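Probable glutamine-binding lipoprotein GlnH (GLNBP) (Mycobacterium tuberculosis, PDB 6H20) probably serves as an aspartate-specific solute-binding lipoprotein, able to hold asparagine and glutamate too, and regulates protein kinase G activity. Local coordinates at residues V166-T171 with I185-N190; P14-D19 with S172-R177; R144-R149 with L223-P228. All coordinates share one frame; numbering follows the deposited sequence.

Interaction 1 (V166-T171 with I185-N190); sequences VARGTT and IVSVVN. With ASN (asparagine), chain B.
Arg168 lays its side chain over Ser187 and the Val188-Val189 peptide. CG anti to the carbonyl carbon (chi1 -75°) and a bend at chi3 carry the chain across the end of strand 184-188, where Arg168 CG rests 3.3 Å from Ser187 OG. The guanidinium then offers two different sides: Val188 C lies over one face toward its rim, whereas Ser187 OG sits at the edge, only 3° out of the plane, and takes a hydrogen bond from Arg168 NH1 (2.9 Å). Beside it, Val189 CG2 touches Arg168 NH2, a nitrogen that also donates to Gly6 O of the N-terminal segment.

The backbones pair in parallel, Val166 against Ser187 and Ala167 against Val188. Val166 N gives its hydrogen to Val186 O (3.0 Å), Val166 O accepts from Val188 N, and Arg168 N continues the ladder to Val188 O at 2.8 Å. Beyond the last rung, one water donates to both Arg168 O and Val189 O. On the side of the sheet that carries Val166, its CG2 meets Ile185 CG2 at 3.9 Å, and helix 171-176 covers both; on the other, Ala167 and Val188 touch helix 191-199.

After the strand, a type II turn from Ala167 to Thr170 puts Thr170 OG1 2.8 Å from Ala167 O, to which it donates, while the same oxygen N-caps the following helix by accepting from Leu173 N. This defines the helix start, and the next residue's Thr171 N donates to the bound asparagine's carboxylate oxygen O at 2.9 Å. Two neighbouring parallel strands joined through helix 171-176 form a beta-alpha-beta unit, with the ligand bound at the helix start, as in periplasmic-binding-protein-like domains, here of solute-binding family 3.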
ATOM      1  N   VAL A 166       9.138  11.596  -0.532  1.00 17.25           N
ATOM      2  CA  VAL A 166       8.782  10.178  -0.538  1.00 15.69           C
ATOM      3  C   VAL A 166       8.909   9.643   0.879  1.00 14.35           C
ATOM      4  O   VAL A 166       9.750  10.097   1.659  1.00 18.09           O
ATOM      5  CB  VAL A 166       9.657   9.323  -1.485  1.00 18.60           C
ATOM      6  CG1 VAL A 166       9.326   9.633  -2.939  1.00 21.42           C
ATOM      7  CG2 VAL A 166      11.122   9.540  -1.171  1.00 22.24           C
ATOM      8  N   ALA A 167       8.094   8.650   1.205  1.00 14.86           N
ATOM      9  CA  ALA A 167       8.262   7.975   2.485  1.00 16.38           C
ATOM     10  C   ALA A 167       9.386   6.952   2.394  1.00 17.44           C
ATOM     11  O   ALA A 167       9.567   6.293   1.364  1.00 16.22           O
ATOM     12  CB  ALA A 167       6.967   7.282   2.908  1.00 16.55           C
ATOM     13  N   ARG A 168      10.146   6.824   3.476  1.00 16.16           N
ATOM     14  CA  ARG A 168      11.220   5.849   3.500  1.00 16.60           C
ATOM     15  C   ARG A 168      10.637   4.438   3.443  1.00 16.31           C
ATOM     16  O   ARG A 168       9.526   4.179   3.917  1.00 19.46           O
ATOM     17  CB  ARG A 168      12.083   6.055   4.751  1.00 17.90           C
ATOM     18  CG  ARG A 168      12.994   7.275   4.626  1.00 20.52           C
ATOM     19  CD  ARG A 168      13.982   7.409   5.780  1.00 23.58           C
ATOM     20  NE  ARG A 168      13.335   7.764   7.042  1.00 24.57           N
ATOM     21  CZ  ARG A 168      12.940   8.990   7.375  1.00 27.04           C
ATOM     22  NH1 ARG A 168      13.097  10.005   6.530  1.00 24.69           N
ATOM     23  NH2 ARG A 168      12.375   9.203   8.563  1.00 29.47           N
ATOM     24  N   GLY A 169      11.369   3.535   2.797  1.00 18.26           N
ATOM     25  CA  GLY A 169      10.944   2.146   2.775  1.00 17.83           C
ATOM     26  C   GLY A 169       9.940   1.822   1.697  1.00 18.79           C
ATOM     27  O   GLY A 169       9.270   0.782   1.775  1.00 21.28           O
ATOM     28  N   THR A 170       9.812   2.669   0.683  1.00 16.45           N
ATOM     29  CA  THR A 170       8.769   2.481  -0.315  1.00 15.42           C
ATOM     30  C   THR A 170       9.361   2.237  -1.693  1.00 14.67           C
ATOM     31  O   THR A 170      10.496   2.622  -1.996  1.00 17.51           O
ATOM     32  CB  THR A 170       7.848   3.707  -0.392  1.00 15.46           C
ATOM     33  OG1 THR A 170       8.607   4.863  -0.791  1.00 15.89           O
ATOM     34  CG2 THR A 170       7.156   3.955   0.946  1.00 15.63           C
ATOM     35  N   THR A 171       8.555   1.603  -2.549  1.00 14.64           N
ATOM     36  CA  THR A 171       8.931   1.480  -3.950  1.00 16.31           C
ATOM     37  C   THR A 171       8.986   2.845  -4.603  1.00 16.72           C
ATOM     38  O   THR A 171       9.724   3.030  -5.578  1.00 18.03           O
ATOM     39  CB  THR A 171       7.881   0.655  -4.699  1.00 15.19           C
ATOM     40  OG1 THR A 171       6.598   1.275  -4.529  1.00 15.74           O
ATOM     41  CG2 THR A 171       7.844  -0.821  -4.205  1.00 18.17           C
ATOM     42  N   ILE A 185      15.783  14.878  -3.064  1.00 20.87           N
ATOM     43  CA  ILE A 185      14.883  13.884  -2.487  1.00 18.71           C
ATOM     44  C   ILE A 185      14.754  14.133  -0.995  1.00 20.01           C
ATOM     45  O   ILE A 185      15.755  14.112  -0.265  1.00 21.71           O
ATOM     46  CB  ILE A 185      15.340  12.452  -2.784  1.00 21.93           C
ATOM     47  CG1 ILE A 185      15.483  12.244  -4.305  1.00 22.54           C
ATOM     48  CG2 ILE A 185      14.336  11.456  -2.191  1.00 23.38           C
ATOM     49  CD1 ILE A 185      16.003  10.849  -4.696  1.00 23.80           C
ATOM     50  N   VAL A 186      13.526  14.382  -0.552  1.00 19.46           N
ATOM     51  CA  VAL A 186      13.194  14.612   0.847  1.00 20.14           C
ATOM     52  C   VAL A 186      12.396  13.405   1.312  1.00 18.76           C
ATOM     53  O   VAL A 186      11.345  13.091   0.738  1.00 20.15           O
ATOM     54  CB  VAL A 186      12.380  15.904   1.013  1.00 19.79           C
ATOM     55  CG1 VAL A 186      12.000  16.115   2.480  1.00 23.76           C
ATOM     56  CG2 VAL A 186      13.153  17.097   0.463  1.00 22.63           C
ATOM     57  N   SER A 187      12.892  12.700   2.324  1.00 18.25           N
ATOM     58  CA  SER A 187      12.206  11.504   2.787  1.00 17.54           C
ATOM     59  C   SER A 187      11.590  11.732   4.163  1.00 17.07           C
ATOM     60  O   SER A 187      12.082  12.542   4.955  1.00 18.75           O
ATOM     61  CB  SER A 187      13.110  10.266   2.756  1.00 18.97           C
ATOM     62  OG  SER A 187      14.090  10.272   3.788  1.00 21.66           O
ATOM     63  N   VAL A 188      10.493  11.021   4.424  1.00 16.51           N
ATOM     64  CA  VAL A 188       9.707  11.155   5.649  1.00 22.38           C
ATOM     65  C   VAL A 188       9.270   9.770   6.117  1.00 23.43           C
ATOM     66  O   VAL A 188       9.477   8.765   5.438  1.00 19.25           O
ATOM     67  CB  VAL A 188       8.476  12.061   5.454  1.00 23.97           C
ATOM     68  CG1 VAL A 188       8.910  13.499   5.129  1.00 21.98           C
ATOM     69  CG2 VAL A 188       7.573  11.480   4.374  1.00 22.54           C
ATOM     70  N   VAL A 189       8.628   9.725   7.287  1.00 23.35           N
ATOM     71  CA  VAL A 189       8.134   8.453   7.814  1.00 21.26           C
ATOM     72  C   VAL A 189       6.904   7.981   7.049  1.00 22.32           C
ATOM     73  O   VAL A 189       6.804   6.806   6.673  1.00 21.66           O
ATOM     74  CB  VAL A 189       7.844   8.561   9.322  1.00 22.19           C
ATOM     75  CG1 VAL A 189       7.222   7.256   9.825  1.00 27.17           C
ATOM     76  CG2 VAL A 189       9.111   8.871  10.077  1.00 28.41           C
ATOM     77  N   ASN A 190       5.929   8.866   6.836  1.00 23.15           N
ATOM     78  CA  ASN A 190       4.689   8.441   6.208  1.00 22.17           C
ATOM     79  C   ASN A 190       4.177   9.514   5.254  1.00 20.53           C
ATOM     80  O   ASN A 190       4.646  10.656   5.252  1.00 20.71           O
ATOM     81  CB  ASN A 190       3.641   7.975   7.231  1.00 28.29           C
ATOM     82  CG  ASN A 190       3.184   9.081   8.142  1.00 28.10           C
ATOM     83  OD1 ASN A 190       2.732  10.129   7.685  1.00 33.56           O
ATOM     84  ND2 ASN A 190       3.308   8.860   9.446  1.00 36.28           N
TER
HETATM   85  N   ASN B 401       2.840   0.948  -2.542  1.00 15.01           N
HETATM   86  CA  ASN B 401       4.151   1.549  -2.301  1.00 14.26           C
HETATM   87  C   ASN B 401       5.041   0.549  -1.587  1.00 15.65           C
HETATM   88  O   ASN B 401       6.116   0.916  -1.078  1.00 14.72           O
HETATM   89  CB  ASN B 401       4.018   2.837  -1.486  1.00 15.45           C
HETATM   90  CG  ASN B 401       3.558   2.588  -0.071  1.00 16.10           C
HETATM   91  OD1 ASN B 401       3.033   1.531   0.265  1.00 17.19           O
HETATM   92  ND2 ASN B 401       3.789   3.560   0.781  1.00 15.55           N
HETATM   93  OXT ASN B 401       4.667  -0.642  -1.523  1.00 15.29           O
HETATM   94  O   HOH W   1       8.588   4.698   6.380  1.00 28.86           O

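Interaction 2 (P14-D19 with S172-R177)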
ATOM      1  N   PRO A  14      23.970   9.440  -7.717  1.00 35.35           N
ATOM      2  CA  PRO A  14      23.734   9.325  -9.145  1.00 35.27           C
ATOM      3  C   PRO A  14      22.468   8.538  -9.394  1.00 30.55           C
ATOM      4  O   PRO A  14      22.067   7.695  -8.568  1.00 34.45           O
ATOM      5  CB  PRO A  14      24.972   8.568  -9.644  1.00 36.34           C
ATOM      6  CG  PRO A  14      25.391   7.756  -8.479  1.00 38.80           C
ATOM      7  CD  PRO A  14      25.119   8.627  -7.281  1.00 35.84           C
ATOM      8  N   PRO A  15      21.785   8.792 -10.505  1.00 29.18           N
ATOM      9  CA  PRO A  15      20.548   8.061 -10.790  1.00 29.90           C
ATOM     10  C   PRO A  15      20.804   6.565 -10.868  1.00 33.13           C
ATOM     11  O   PRO A  15      21.847   6.114 -11.354  1.00 37.18           O
ATOM     12  CB  PRO A  15      20.110   8.626 -12.145  1.00 30.45           C
ATOM     13  CG  PRO A  15      20.723  10.001 -12.188  1.00 37.00           C
ATOM     14  CD  PRO A  15      22.037   9.865 -11.482  1.00 32.99           C
ATOM     15  N   LEU A  16      19.857   5.798 -10.350  1.00 31.66           N
ATOM     16  CA  LEU A  16      19.924   4.358 -10.512  1.00 36.32           C
ATOM     17  C   LEU A  16      19.364   3.980 -11.879  1.00 37.86           C
ATOM     18  O   LEU A  16      18.426   4.612 -12.371  1.00 41.44           O
ATOM     19  CB  LEU A  16      19.093   3.672  -9.433  1.00 36.03           C
ATOM     20  CG  LEU A  16      19.592   3.763  -7.993  1.00 37.69           C
ATOM     21  CD1 LEU A  16      18.552   3.202  -7.029  1.00 38.12           C
ATOM     22  CD2 LEU A  16      20.917   3.036  -7.844  1.00 41.46           C
ATOM     23  N   PRO A  17      19.920   2.954 -12.522  1.00 41.79           N
ATOM     24  CA  PRO A  17      19.358   2.521 -13.793  1.00 41.68           C
ATOM     25  C   PRO A  17      18.024   1.831 -13.563  1.00 40.13           C
ATOM     26  O   PRO A  17      17.803   1.221 -12.504  1.00 40.57           O
ATOM     27  CB  PRO A  17      20.410   1.533 -14.330  1.00 42.74           C
ATOM     28  CG  PRO A  17      21.263   1.150 -13.160  1.00 44.04           C
ATOM     29  CD  PRO A  17      20.914   2.009 -11.986  1.00 43.25           C
ATOM     30  N   PRO A  18      17.098   1.927 -14.512  1.00 45.18           N
ATOM     31  CA  PRO A  18      15.893   1.094 -14.423  1.00 46.42           C
ATOM     32  C   PRO A  18      16.297  -0.361 -14.599  1.00 52.71           C
ATOM     33  O   PRO A  18      17.004  -0.711 -15.547  1.00 57.22           O
ATOM     34  CB  PRO A  18      15.016   1.587 -15.582  1.00 44.75           C
ATOM     35  CG  PRO A  18      15.823   2.614 -16.328  1.00 44.41           C
ATOM     36  CD  PRO A  18      17.220   2.613 -15.806  1.00 44.23           C
ATOM     37  N   ASP A  19      15.882  -1.199 -13.658  1.00 55.07           N
ATOM     38  CA  ASP A  19      16.320  -2.587 -13.605  1.00 60.43           C
ATOM     39  C   ASP A  19      15.304  -3.466 -14.323  1.00 61.67           C
ATOM     40  O   ASP A  19      14.143  -3.546 -13.907  1.00 59.24           O
ATOM     41  CB  ASP A  19      16.500  -3.043 -12.158  1.00 61.83           C
ATOM     42  CG  ASP A  19      17.050  -4.447 -12.061  1.00 65.86           C
ATOM     43  OD1 ASP A  19      18.181  -4.678 -12.539  1.00 68.27           O
ATOM     44  OD2 ASP A  19      16.350  -5.319 -11.508  1.00 65.75           O
ATOM     45  N   SER A 172       8.249   3.813  -4.041  1.00 15.03           N
ATOM     46  CA  SER A 172       8.189   5.153  -4.612  1.00 15.98           C
ATOM     47  C   SER A 172       9.556   5.807  -4.597  1.00 21.01           C
ATOM     48  O   SER A 172       9.960   6.452  -5.573  1.00 16.93           O
ATOM     49  CB  SER A 172       7.206   5.997  -3.800  1.00 15.56           C
ATOM     50  OG  SER A 172       6.016   5.281  -3.556  1.00 15.30           O
ATOM     51  N   LEU A 173      10.283   5.642  -3.487  1.00 18.67           N
ATOM     52  CA  LEU A 173      11.637   6.168  -3.380  1.00 23.60           C
ATOM     53  C   LEU A 173      12.528   5.562  -4.450  1.00 20.79           C
ATOM     54  O   LEU A 173      13.283   6.271  -5.123  1.00 23.43           O
ATOM     55  CB  LEU A 173      12.179   5.857  -1.982  1.00 22.15           C
ATOM     56  CG  LEU A 173      13.652   6.127  -1.675  1.00 24.91           C
ATOM     57  CD1 LEU A 173      14.057   7.541  -2.060  1.00 23.75           C
ATOM     58  CD2 LEU A 173      13.920   5.869  -0.189  1.00 30.94           C
ATOM     59  N   ARG A 174      12.427   4.243  -4.644  1.00 18.91           N
ATOM     60  CA  ARG A 174      13.257   3.579  -5.641  1.00 23.13           C
ATOM     61  C   ARG A 174      13.022   4.143  -7.040  1.00 21.44           C
ATOM     62  O   ARG A 174      13.973   4.329  -7.809  1.00 26.48           O
ATOM     63  CB  ARG A 174      13.008   2.069  -5.597  1.00 24.51           C
ATOM     64  CG  ARG A 174      13.745   1.283  -6.669  1.00 30.22           C
ATOM     65  CD  ARG A 174      15.257   1.328  -6.484  1.00 34.23           C
ATOM     66  NE  ARG A 174      15.946   0.545  -7.514  1.00 39.93           N
ATOM     67  CZ  ARG A 174      16.084   0.934  -8.779  1.00 40.82           C
ATOM     68  NH1 ARG A 174      16.719   0.161  -9.650  1.00 41.42           N
ATOM     69  NH2 ARG A 174      15.588   2.098  -9.175  1.00 40.77           N
ATOM     70  N   ARG A 175      11.770   4.469  -7.373  1.00 20.71           N
ATOM     71  CA  ARG A 175      11.478   5.002  -8.703  1.00 20.88           C
ATOM     72  C   ARG A 175      11.998   6.431  -8.870  1.00 22.69           C
ATOM     73  O   ARG A 175      12.512   6.791  -9.935  1.00 21.42           O
ATOM     74  CB  ARG A 175       9.971   4.934  -8.958  1.00 20.25           C
ATOM     75  CG  ARG A 175       9.511   5.596 -10.260  1.00 20.47           C
ATOM     76  CD  ARG A 175      10.149   4.928 -11.468  1.00 20.88           C
ATOM     77  NE  ARG A 175       9.755   5.553 -12.732  1.00 21.49           N
ATOM     78  CZ  ARG A 175      10.368   6.599 -13.280  1.00 26.94           C
ATOM     79  NH1 ARG A 175      11.405   7.166 -12.671  1.00 25.78           N
ATOM     80  NH2 ARG A 175       9.937   7.087 -14.436  1.00 24.80           N
ATOM     81  N   ILE A 176      11.864   7.264  -7.837  1.00 21.09           N
ATOM     82  CA  ILE A 176      12.413   8.620  -7.899  1.00 21.74           C
ATOM     83  C   ILE A 176      13.934   8.596  -8.020  1.00 22.40           C
ATOM     84  O   ILE A 176      14.538   9.506  -8.609  1.00 24.65           O
ATOM     85  CB  ILE A 176      11.936   9.427  -6.673  1.00 19.93           C
ATOM     86  CG1 ILE A 176      10.419   9.577  -6.718  1.00 24.44           C
ATOM     87  CG2 ILE A 176      12.624  10.791  -6.609  1.00 27.78           C
ATOM     88  CD1 ILE A 176       9.899  10.141  -7.988  1.00 25.24           C
ATOM     89  N   ARG A 177      14.585   7.566  -7.467  1.00 23.86           N
ATOM     90  CA  ARG A 177      16.039   7.454  -7.580  1.00 25.32           C
ATOM     91  C   ARG A 177      16.504   7.150  -9.002  1.00 25.56           C
ATOM     92  O   ARG A 177      17.712   7.176  -9.258  1.00 30.12           O
ATOM     93  CB  ARG A 177      16.563   6.391  -6.611  1.00 26.11           C
ATOM     94  CG  ARG A 177      16.532   6.818  -5.152  1.00 28.33           C
ATOM     95  CD  ARG A 177      17.816   7.556  -4.758  1.00 28.44           C
ATOM     96  NE  ARG A 177      18.940   6.628  -4.659  1.00 35.41           N
ATOM     97  CZ  ARG A 177      19.935   6.567  -5.537  1.00 34.88           C
ATOM     98  NH1 ARG A 177      19.954   7.393  -6.573  1.00 35.56           N
ATOM     99  NH2 ARG A 177      20.909   5.678  -5.382  1.00 36.81           N
TER
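Leu16 is wedged between two arginines of the helix 171-176 region, crossing both obliquely and meeting each guanidinium over a face. The leucine presents different atoms to the two: CG lies 3.5 Å from Arg177 NH2, offset toward the rim of that group, and CD1 stands 3.8 Å from Arg174 CZ. Leu16 CD1 also touches Arg177 CB, so the branch lies between the two arginine side chains.

The guanidinium edges are used for polar bonds. Arg177, bent at both chi2 (-88°) and chi3, curls back so that NH1 donates to Pro14 O at 2.9 Å; the oxygen lies in the guanidinium plane, yet the donor stands 39° above the carbonyl plane. Arg174 NH1 reaches Pro17 O at 3.2 Å, nearly in line with that carbonyl, while Arg174 NH2 forms a salt bridge with Glu178. Between these two bonds the backbone supplies a third, from Leu16 N to Arg177 O (2.8 Å).

Every hydrogen bond across the contact therefore ends on a main-chain carbonyl, and no salt bridge joins the segments. Proline has no amide hydrogen to give, so the proline-rich strip 14-19 contributes mainly acceptors, with Leu16 N the donor it brings to this contact; the two arginines match that pattern while one face of each packs on the leucine.

Interaction 3 (R144-R149 with L223-P228); sequences RILAPR and LHIVGP
Ile145 and Val226 form a hydrogen-bonded antiparallel pair, as do Ala147 and His224, giving four backbone bonds. The shortest runs from Val226 N to Ile145 O (2.8 Å), and the axes of 144-148 and 223-226 come within 4.7 Å at 145°.

Apolar contacts occupy both faces. Leu146 CD1 meets Leu223 CB at 3.7 Å, the side chains crossing at about a right angle, and touches Ile225 CG1 as well; on the other face Ile145 CB packs against Val226 CG2.

Polar and aromatic contacts close the ends. Arg144, bent at chi3 (68°), grips Gly227 O side-on with NE (2.9 Å) and NH2 (2.8 Å), its guanidinium covered on one face by Ile225 CG2. A water links Arg144 NH2 to Ile225 O. At the far end the His224 ring is sandwiched: Val226 CG1 covers one face, and Arg149 CA makes a CH-pi contact with the other, 4.0 Å from the centroid.

Strand 223-226 flanks one edge of strand 139-148, whose other edge pairs with strand 205-207 (Leu146 with Val206) and, just past it, Arg144 with Thr208. Helix 210-219 packs on Leu146 and Ile225, and helix 191-199 on Pro148 and Leu223.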
ATOM      1  N   ARG A 144       2.333   8.224  -9.571  1.00 14.77           N
ATOM      2  CA  ARG A 144       2.181   9.482 -10.310  1.00 15.32           C
ATOM      3  C   ARG A 144       2.768  10.621  -9.475  1.00 13.12           C
ATOM      4  O   ARG A 144       3.519  10.393  -8.520  1.00 13.68           O
ATOM      5  CB  ARG A 144       0.720   9.710 -10.739  1.00 15.27           C
ATOM      6  CG  ARG A 144       0.206   8.618 -11.688  1.00 14.86           C
ATOM      7  CD  ARG A 144      -1.177   8.931 -12.236  1.00 16.92           C
ATOM      8  NE  ARG A 144      -1.132  10.083 -13.132  1.00 18.64           N
ATOM      9  CZ  ARG A 144      -2.218  10.719 -13.570  1.00 22.12           C
ATOM     10  NH1 ARG A 144      -3.421  10.307 -13.190  1.00 21.63           N
ATOM     11  NH2 ARG A 144      -2.102  11.761 -14.385  1.00 22.52           N
ATOM     12  N   ILE A 145       2.415  11.853  -9.835  1.00 13.66           N
ATOM     13  CA  ILE A 145       2.966  13.059  -9.217  1.00 16.35           C
ATOM     14  C   ILE A 145       1.828  13.906  -8.658  1.00 13.72           C
ATOM     15  O   ILE A 145       0.787  14.070  -9.307  1.00 15.90           O
ATOM     16  CB  ILE A 145       3.784  13.872 -10.247  1.00 16.40           C
ATOM     17  CG1 ILE A 145       4.945  13.049 -10.818  1.00 17.09           C
ATOM     18  CG2 ILE A 145       4.285  15.174  -9.631  1.00 16.00           C
ATOM     19  CD1 ILE A 145       5.583  13.660 -12.069  1.00 20.44           C
ATOM     20  N   LEU A 146       2.038  14.469  -7.466  1.00 13.91           N
ATOM     21  CA  LEU A 146       1.102  15.394  -6.835  1.00 13.47           C
ATOM     22  C   LEU A 146       1.786  16.747  -6.669  1.00 14.54           C
ATOM     23  O   LEU A 146       2.890  16.828  -6.114  1.00 15.80           O
ATOM     24  CB  LEU A 146       0.687  14.856  -5.458  1.00 16.44           C
ATOM     25  CG  LEU A 146      -0.263  15.718  -4.624  1.00 15.77           C
ATOM     26  CD1 LEU A 146      -1.655  15.596  -5.176  1.00 21.22           C
ATOM     27  CD2 LEU A 146      -0.229  15.265  -3.158  1.00 21.41           C
ATOM     28  N   ALA A 147       1.146  17.809  -7.149  1.00 15.07           N
ATOM     29  CA  ALA A 147       1.725  19.141  -7.036  1.00 16.14           C
ATOM     30  C   ALA A 147       0.604  20.149  -6.839  1.00 15.18           C
ATOM     31  O   ALA A 147      -0.560  19.857  -7.134  1.00 15.71           O
ATOM     32  CB  ALA A 147       2.533  19.491  -8.293  1.00 19.30           C
ATOM     33  N   PRO A 148       0.910  21.336  -6.330  1.00 15.17           N
ATOM     34  CA  PRO A 148      -0.130  22.371  -6.242  1.00 15.39           C
ATOM     35  C   PRO A 148      -0.651  22.750  -7.620  1.00 15.87           C
ATOM     36  O   PRO A 148       0.055  22.652  -8.626  1.00 17.15           O
ATOM     37  CB  PRO A 148       0.601  23.551  -5.588  1.00 17.50           C
ATOM     38  CG  PRO A 148       1.777  22.909  -4.864  1.00 17.59           C
ATOM     39  CD  PRO A 148       2.191  21.778  -5.742  1.00 16.74           C
ATOM     40  N   ARG A 149      -1.903  23.222  -7.652  1.00 16.41           N
ATOM     41  CA  ARG A 149      -2.545  23.523  -8.934  1.00 17.06           C
ATOM     42  C   ARG A 149      -1.807  24.593  -9.739  1.00 21.33           C
ATOM     43  O   ARG A 149      -1.899  24.603 -10.974  1.00 21.80           O
ATOM     44  CB  ARG A 149      -4.005  23.925  -8.713  1.00 17.74           C
ATOM     45  CG  ARG A 149      -4.920  22.728  -8.581  1.00 17.52           C
ATOM     46  CD  ARG A 149      -6.216  23.095  -7.879  1.00 18.43           C
ATOM     47  NE  ARG A 149      -7.085  21.939  -7.852  1.00 21.43           N
ATOM     48  CZ  ARG A 149      -7.820  21.549  -8.890  1.00 25.44           C
ATOM     49  NH1 ARG A 149      -7.814  22.257 -10.020  1.00 26.45           N
ATOM     50  NH2 ARG A 149      -8.558  20.461  -8.791  1.00 25.61           N
ATOM     51  N   LEU A 223      -4.329  20.719  -4.337  1.00 15.74           N
ATOM     52  CA  LEU A 223      -3.377  19.875  -5.044  1.00 15.06           C
ATOM     53  C   LEU A 223      -4.072  19.086  -6.149  1.00 15.08           C
ATOM     54  O   LEU A 223      -5.284  18.838  -6.109  1.00 18.83           O
ATOM     55  CB  LEU A 223      -2.705  18.911  -4.064  1.00 15.16           C
ATOM     56  CG  LEU A 223      -2.238  19.558  -2.769  1.00 14.71           C
ATOM     57  CD1 LEU A 223      -1.602  18.476  -1.897  1.00 14.84           C
ATOM     58  CD2 LEU A 223      -1.229  20.662  -3.044  1.00 17.20           C
ATOM     59  N   HIS A 224      -3.283  18.681  -7.148  1.00 15.76           N
ATOM     60  CA  HIS A 224      -3.793  17.840  -8.226  1.00 14.93           C
ATOM     61  C   HIS A 224      -2.737  16.821  -8.645  1.00 14.40           C
ATOM     62  O   HIS A 224      -1.536  16.993  -8.407  1.00 16.80           O
ATOM     63  CB  HIS A 224      -4.343  18.647  -9.427  1.00 15.77           C
ATOM     64  CG  HIS A 224      -3.312  19.421 -10.195  1.00 15.99           C
ATOM     65  ND1 HIS A 224      -3.617  20.074 -11.373  1.00 20.62           N
ATOM     66  CD2 HIS A 224      -1.997  19.657  -9.965  1.00 16.23           C
ATOM     67  CE1 HIS A 224      -2.533  20.672 -11.836  1.00 23.51           C
ATOM     68  NE2 HIS A 224      -1.537  20.439 -10.999  1.00 18.18           N
ATOM     69  N   ILE A 225      -3.208  15.753  -9.293  1.00 15.75           N
ATOM     70  CA  ILE A 225      -2.356  14.658  -9.733  1.00 14.98           C
ATOM     71  C   ILE A 225      -2.053  14.847 -11.209  1.00 16.67           C
ATOM     72  O   ILE A 225      -2.964  15.091 -12.017  1.00 17.06           O
ATOM     73  CB  ILE A 225      -3.048  13.310  -9.485  1.00 13.77           C
ATOM     74  CG1 ILE A 225      -3.242  13.084  -7.980  1.00 13.88           C
ATOM     75  CG2 ILE A 225      -2.232  12.165 -10.094  1.00 16.20           C
ATOM     76  CD1 ILE A 225      -4.152  11.895  -7.640  1.00 16.59           C
ATOM     77  N   VAL A 226      -0.772  14.741 -11.558  1.00 15.58           N
ATOM     78  CA  VAL A 226      -0.287  15.002 -12.904  1.00 17.74           C
ATOM     79  C   VAL A 226       0.678  13.898 -13.314  1.00 18.44           C
ATOM     80  O   VAL A 226       1.140  13.095 -12.494  1.00 19.58           O
ATOM     81  CB  VAL A 226       0.396  16.382 -13.019  1.00 19.71           C
ATOM     82  CG1 VAL A 226      -0.567  17.497 -12.616  1.00 19.54           C
ATOM     83  CG2 VAL A 226       1.643  16.433 -12.155  1.00 21.08           C
ATOM     84  N   GLY A 227       0.973  13.869 -14.609  1.00 20.35           N
ATOM     85  CA  GLY A 227       2.033  13.046 -15.140  1.00 23.91           C
ATOM     86  C   GLY A 227       1.596  11.661 -15.561  1.00 22.37           C
ATOM     87  O   GLY A 227       0.469  11.226 -15.319  1.00 19.77           O
ATOM     88  N   PRO A 228       2.507  10.934 -16.189  1.00 22.56           N
ATOM     89  CA  PRO A 228       2.181   9.599 -16.694  1.00 21.35           C
ATOM     90  C   PRO A 228       2.258   8.564 -15.582  1.00 21.77           C
ATOM     91  O   PRO A 228       2.717   8.826 -14.472  1.00 21.64           O
ATOM     92  CB  PRO A 228       3.304   9.359 -17.706  1.00 24.93           C
ATOM     93  CG  PRO A 228       4.479  10.052 -17.104  1.00 27.92           C
ATOM     94  CD  PRO A 228       3.937  11.254 -16.353  1.00 24.41           C
TER
HETATM   95  O   HOH W   2      -3.527  14.143 -14.765  1.00 35.03           O
HETATM   96  O   HOH W   3      -7.937  18.781  -6.558  1.00 35.50           O

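In the fold
Interactions 1 and 3 belong to one mixed sheet, their centres about 17 Å apart and nearest atoms about 8 Å. Strand 205-207 bridges them, pairing with both 163-167 and 139-148. Along the chain interaction 1 is nested inside the loop that interaction 3 closes, while the segments of interaction 2 alternate with those of both. Interaction 2 adjoins interaction 1 (centres about 13 Å apart), Leu173 CD1 packing on Val166 CG2 at 3.7 Å, so helix 171-176 is held between the sheet and segment 14-19; it does not touch interaction 3, centres about 19 Å apart. Interactions 1 and 2 hold pocket residues; interaction 3 is more remote, the Arg144 side chain about 12 Å from the ligand.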